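Local coordinates for alanine racemase (PDB 3HUR), which belongs to the alanine racemase family, joining an N-terminal TIM-barrel domain to a C-terminal domain rich in beta strands, at residues K40-G43 and G47-P50; A54-A59 and A78-P83. All blocks are in the same frame, centred on the assembly; numbering follows the deposited sequence.

Overall arrangement
Both contacts belong to the N-terminal TIM-barrel domain and use the same helix, 48-57, at its two ends. Contact 1 comes first along the chain: after strand 34-38 the chain makes a short turn, 40-43, which meets the start of the helix. Contact 2 closes later, once strand 63-66 and helix 69-77 have been passed, and holds the far end of helix 48-57 to the loop that leads into strand 84-86. Their centres are about 13 Å apart, and Ile49 CD1 packs on Ala78 CB at 3.8 Å, joining them directly. One helix is thus tied at its start to a turn near the spatial centre of the subunit and at its end to the next beta-alpha unit on the surface.

Contact 1 (K40-G43 and G47-P50); sequences KADG and GAIP. With SO4 (sulfate ion), chain D.
Asp42 grips the start of helix 48-57 twice, through its side chain and through its backbone. Its carboxylate oxygen OD2 accepts the N-H of Ala48 at 2.8 Å in a nearly straight bond (170°), the amide approaching from above the carboxylate plane. The carbonyl O of Asp42 takes Gly47 N, also at 2.8 Å, along a more bent path (144°), a bond set by the backbone alone. CG lies anti to the backbone N (chi1 -167°), which carries OD2 toward Ala48 N. Water 1 widens the hold by one residue, donating to OD2 and accepting the N-H of Ile49 at 3.1 Å.

Backbone shape makes this closeness possible. Segment 40-43 follows strand 34-38 of the parallel barrel sheet and leads toward helix 48-57. Ala41, Asp42 and Gly43 all have positive phi, a left-handed helical conformation that comes easily to glycine. Without a side chain, Gly43 lets its CA come within 4.0 Å of Ala48 CA, and the small methyl of Ala48 rests on Gly43 N. Gly47, at the N-cap position, also has positive phi and no side chain with which to meet the helix amides, a task that falls to Asp42.

On the sulfate side, Asp42 N donates to O4 of the ion at 2.7 Å. Asn68 and Arg8 of the second subunit bind the same ion, which probably came from the crystallisation liquor. The carboxylate thus supplies an acceptor to the first N-H of the helix and, through the water, to the next, an arrangement that the partial positive charge of the helix start would probably favour.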
loop_
_atom_site.group_PDB
_atom_site.type_symbol
_atom_site.label_atom_id
_atom_site.label_comp_id
_atom_site.label_asym_id
_atom_site.label_seq_id
_atom_site.Cartn_x
_atom_site.Cartn_y
_atom_site.Cartn_z
ATOM N N LYS A 40 -9.713 -15.780 -20.399
ATOM C CA LYS A 40 -10.415 -14.700 -19.749
ATOM C C LYS A 40 -9.406 -13.641 -19.338
ATOM O O LYS A 40 -8.210 -13.925 -19.201
ATOM C CB LYS A 40 -11.159 -15.222 -18.549
ATOM C CG LYS A 40 -12.101 -16.377 -18.840
ATOM C CD LYS A 40 -12.646 -16.882 -17.540
ATOM C CE LYS A 40 -13.760 -17.914 -17.672
ATOM N NZ LYS A 40 -14.124 -18.277 -16.264
ATOM N N ALA A 41 -9.882 -12.414 -19.185
ATOM C CA ALA A 41 -9.029 -11.331 -18.680
ATOM C C ALA A 41 -7.805 -11.131 -19.572
ATOM O O ALA A 41 -6.684 -11.164 -19.101
ATOM C CB ALA A 41 -8.573 -11.636 -17.221
ATOM N N ASP A 42 -8.054 -10.986 -20.872
ATOM C CA ASP A 42 -7.007 -10.802 -21.845
ATOM C C ASP A 42 -5.941 -11.841 -21.723
ATOM O O ASP A 42 -4.741 -11.520 -21.556
ATOM C CB ASP A 42 -6.409 -9.376 -21.712
ATOM C CG ASP A 42 -5.525 -8.975 -22.910
ATOM O OD1 ASP A 42 -4.755 -8.004 -22.734
ATOM O OD2 ASP A 42 -5.600 -9.599 -24.009
ATOM N N GLY A 43 -6.365 -13.096 -21.785
ATOM C CA GLY A 43 -5.418 -14.206 -21.783
ATOM C C GLY A 43 -4.733 -14.306 -20.471
ATOM O O GLY A 43 -3.545 -14.539 -20.383
ATOM N N GLY A 47 -2.290 -11.871 -22.805
ATOM C CA GLY A 47 -2.616 -11.383 -24.140
ATOM C C GLY A 47 -3.461 -12.376 -24.907
ATOM O O GLY A 47 -2.992 -13.361 -25.374
ATOM N N ALA A 48 -4.729 -12.100 -25.056
ATOM C CA ALA A 48 -5.628 -13.102 -25.618
ATOM C C ALA A 48 -5.367 -13.292 -27.120
ATOM O O ALA A 48 -5.332 -14.387 -27.633
ATOM C CB ALA A 48 -7.049 -12.719 -25.343
ATOM N N ILE A 49 -5.158 -12.212 -27.825
ATOM C CA ILE A 49 -4.959 -12.280 -29.256
ATOM C C ILE A 49 -3.742 -13.107 -29.649
ATOM O O ILE A 49 -3.910 -14.084 -30.347
ATOM C CB ILE A 49 -4.881 -10.885 -29.811
ATOM C CG1 ILE A 49 -6.164 -10.174 -29.458
ATOM C CG2 ILE A 49 -4.653 -10.878 -31.293
ATOM C CD1 ILE A 49 -6.771 -9.445 -30.546
ATOM N N PRO A 50 -2.522 -12.738 -29.193
ATOM C CA PRO A 50 -1.338 -13.528 -29.479
ATOM C C PRO A 50 -1.461 -14.982 -29.033
ATOM O O PRO A 50 -1.028 -15.869 -29.746
ATOM C CB PRO A 50 -0.221 -12.819 -28.703
ATOM C CG PRO A 50 -0.818 -11.645 -28.095
ATOM C CD PRO A 50 -2.171 -11.442 -28.612
HETATM S S SO4 D . -11.469 -9.708 -21.793
HETATM O O1 SO4 D . -10.980 -8.960 -20.649
HETATM O O2 SO4 D . -12.576 -10.660 -21.482
HETATM O O3 SO4 D . -11.841 -8.669 -22.751
HETATM O O4 SO4 D . -10.313 -10.462 -22.305
HETATM O O HOH W 1 -4.977 -9.369 -26.640
#

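Contact 2 (A54-A59 and A78-P83); sequences AFQETA and ADLTLP
The amide oxygen OE1 of Gln56 gathers three donors from the loop 78-83. The backbone N of Leu82 reaches OE1 at 3.1 Å, only 18° out of the amide plane. Thr81 N approaches the same oxygen almost straight (169°), though its modelled length of 2.5 Å is very short and the exact value is doubtful. Thr81 OG1 adds a weak bond at 2.9 Å, so a single threonine offers both its amide and its hydroxyl. Glutamine suits the place because it combines a strong neutral acceptor with a long reach: CG stands anti to the backbone N (chi1 -167°) and the chain stays extended beyond it, carrying the amide straight off the helix to the loop.

The aliphatic part of Gln56 is used as well. Leu82 runs past it in the opposite direction, its CG 4.0 Å from Gln56 CG and its CD1 4.2 Å from Gln56 CB, while Thr81 meets the glutamine at about a right angle. Leu80 flanks the oxygen with its CB and CD2.

Both helices leading into the contact finish in Schellman motifs, with Ala59 and Asp79 as the C-prime residues of positive phi. At the first, Thr58 turns its hydroxyl back to Ala54 O, donating at 2.8 Å.

Further bonds fix the loop: Arg76 of helix 69-77 reaches the carbonyls of Leu80 and Leu82, and Lys53 of helix 48-57 that of Ala78. Pro83 then pairs through its backbone with Leu64 as the chain passes into strand 84-86 beside strand 63-66. Across the helix, Phe55 lies against helix 16-30 and Ala54 also touches helix 377-381, so helix 48-57 is held between neighbouring helices and this loop.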
loop_
_atom_site.group_PDB
_atom_site.type_symbol
_atom_site.label_atom_id
_atom_site.label_comp_id
_atom_site.label_asym_id
_atom_site.label_seq_id
_atom_site.Cartn_x
_atom_site.Cartn_y
_atom_site.Cartn_z
ATOM N N ALA A 54 -1.513 -18.035 -31.679
ATOM C CA ALA A 54 -0.618 -19.170 -31.490
ATOM C C ALA A 54 -1.415 -20.499 -31.456
ATOM O O ALA A 54 -0.953 -21.507 -31.964
ATOM C CB ALA A 54 0.179 -19.019 -30.232
ATOM N N PHE A 55 -2.601 -20.506 -30.866
ATOM C CA PHE A 55 -3.327 -21.757 -30.803
ATOM C C PHE A 55 -3.935 -22.144 -32.160
ATOM O O PHE A 55 -4.071 -23.342 -32.428
ATOM C CB PHE A 55 -4.438 -21.726 -29.753
ATOM C CG PHE A 55 -3.972 -21.450 -28.356
ATOM C CD1 PHE A 55 -2.742 -21.825 -27.928
ATOM C CD2 PHE A 55 -4.802 -20.799 -27.466
ATOM C CE1 PHE A 55 -2.352 -21.563 -26.630
ATOM C CE2 PHE A 55 -4.420 -20.545 -26.189
ATOM C CZ PHE A 55 -3.196 -20.911 -25.769
ATOM N N GLN A 56 -4.333 -21.152 -32.972
ATOM C CA GLN A 56 -4.938 -21.407 -34.315
ATOM C C GLN A 56 -3.900 -21.968 -35.287
ATOM O O GLN A 56 -4.177 -22.862 -36.063
ATOM C CB GLN A 56 -5.544 -20.132 -34.921
ATOM C CG GLN A 56 -6.432 -20.383 -36.122
ATOM C CD GLN A 56 -7.163 -19.129 -36.618
ATOM O OE1 GLN A 56 -8.318 -18.890 -36.275
ATOM N NE2 GLN A 56 -6.490 -18.327 -37.421
ATOM N N GLU A 57 -2.679 -21.472 -35.191
ATOM C CA GLU A 57 -1.662 -21.796 -36.148
ATOM C C GLU A 57 -1.111 -23.170 -35.889
ATOM O O GLU A 57 -0.644 -23.838 -36.824
ATOM C CB GLU A 57 -0.539 -20.748 -36.129
ATOM C CG GLU A 57 0.929 -21.307 -36.296
ATOM C CD GLU A 57 1.329 -21.572 -37.737
ATOM O OE1 GLU A 57 0.551 -21.206 -38.622
ATOM O OE2 GLU A 57 2.431 -22.125 -37.986
ATOM N N THR A 58 -1.099 -23.567 -34.629
ATOM C CA THR A 58 -0.560 -24.866 -34.252
ATOM C C THR A 58 -1.671 -25.899 -34.142
ATOM O O THR A 58 -1.411 -27.055 -33.885
ATOM C CB THR A 58 0.134 -24.809 -32.894
ATOM O OG1 THR A 58 -0.783 -24.276 -31.906
ATOM C CG2 THR A 58 1.388 -23.983 -32.999
ATOM N N ALA A 59 -2.911 -25.467 -34.292
ATOM C CA ALA A 59 -4.056 -26.373 -34.243
ATOM C C ALA A 59 -4.208 -27.015 -32.860
ATOM O O ALA A 59 -4.841 -28.066 -32.720
ATOM C CB ALA A 59 -3.934 -27.444 -35.314
ATOM N N ALA A 78 -8.981 -9.605 -35.502
ATOM C CA ALA A 78 -7.560 -10.001 -35.601
ATOM C C ALA A 78 -7.348 -11.229 -36.458
ATOM O O ALA A 78 -6.246 -11.790 -36.462
ATOM C CB ALA A 78 -6.976 -10.204 -34.248
ATOM N N ASP A 79 -8.414 -11.649 -37.159
ATOM C CA ASP A 79 -8.417 -12.761 -38.146
ATOM C C ASP A 79 -8.352 -14.131 -37.517
ATOM O O ASP A 79 -7.911 -15.097 -38.136
ATOM C CB ASP A 79 -7.313 -12.614 -39.209
ATOM C CG ASP A 79 -7.511 -11.388 -40.104
ATOM O OD1 ASP A 79 -8.678 -11.031 -40.448
ATOM O OD2 ASP A 79 -6.481 -10.775 -40.473
ATOM N N LEU A 80 -8.816 -14.242 -36.285
ATOM C CA LEU A 80 -9.044 -15.561 -35.716
ATOM C C LEU A 80 -10.314 -16.147 -36.306
ATOM O O LEU A 80 -11.350 -15.456 -36.367
ATOM C CB LEU A 80 -9.109 -15.459 -34.197
ATOM C CG LEU A 80 -7.652 -15.325 -33.776
ATOM C CD1 LEU A 80 -7.405 -14.031 -33.019
ATOM C CD2 LEU A 80 -7.186 -16.592 -33.076
ATOM N N THR A 81 -10.228 -17.400 -36.756
ATOM C CA THR A 81 -11.336 -18.028 -37.472
ATOM C C THR A 81 -11.956 -19.181 -36.720
ATOM O O THR A 81 -13.056 -19.617 -37.076
ATOM C CB THR A 81 -10.895 -18.545 -38.854
ATOM O OG1 THR A 81 -9.727 -19.361 -38.711
ATOM C CG2 THR A 81 -10.586 -17.370 -39.786
ATOM N N LEU A 82 -11.272 -19.682 -35.694
ATOM C CA LEU A 82 -11.832 -20.728 -34.860
ATOM C C LEU A 82 -13.138 -20.274 -34.296
ATOM O O LEU A 82 -13.414 -19.071 -34.200
ATOM C CB LEU A 82 -10.927 -21.073 -33.707
ATOM C CG LEU A 82 -9.581 -21.663 -34.090
ATOM C CD1 LEU A 82 -8.746 -21.835 -32.858
ATOM C CD2 LEU A 82 -9.753 -22.966 -34.803
ATOM N N PRO A 83 -14.003 -21.234 -33.958
ATOM C CA PRO A 83 -15.242 -20.789 -33.284
ATOM C C PRO A 83 -14.939 -20.212 -31.888
ATOM O O PRO A 83 -14.012 -20.641 -31.219
ATOM C CB PRO A 83 -16.098 -22.052 -33.191
ATOM C CG PRO A 83 -15.157 -23.228 -33.570
ATOM C CD PRO A 83 -13.938 -22.685 -34.228
#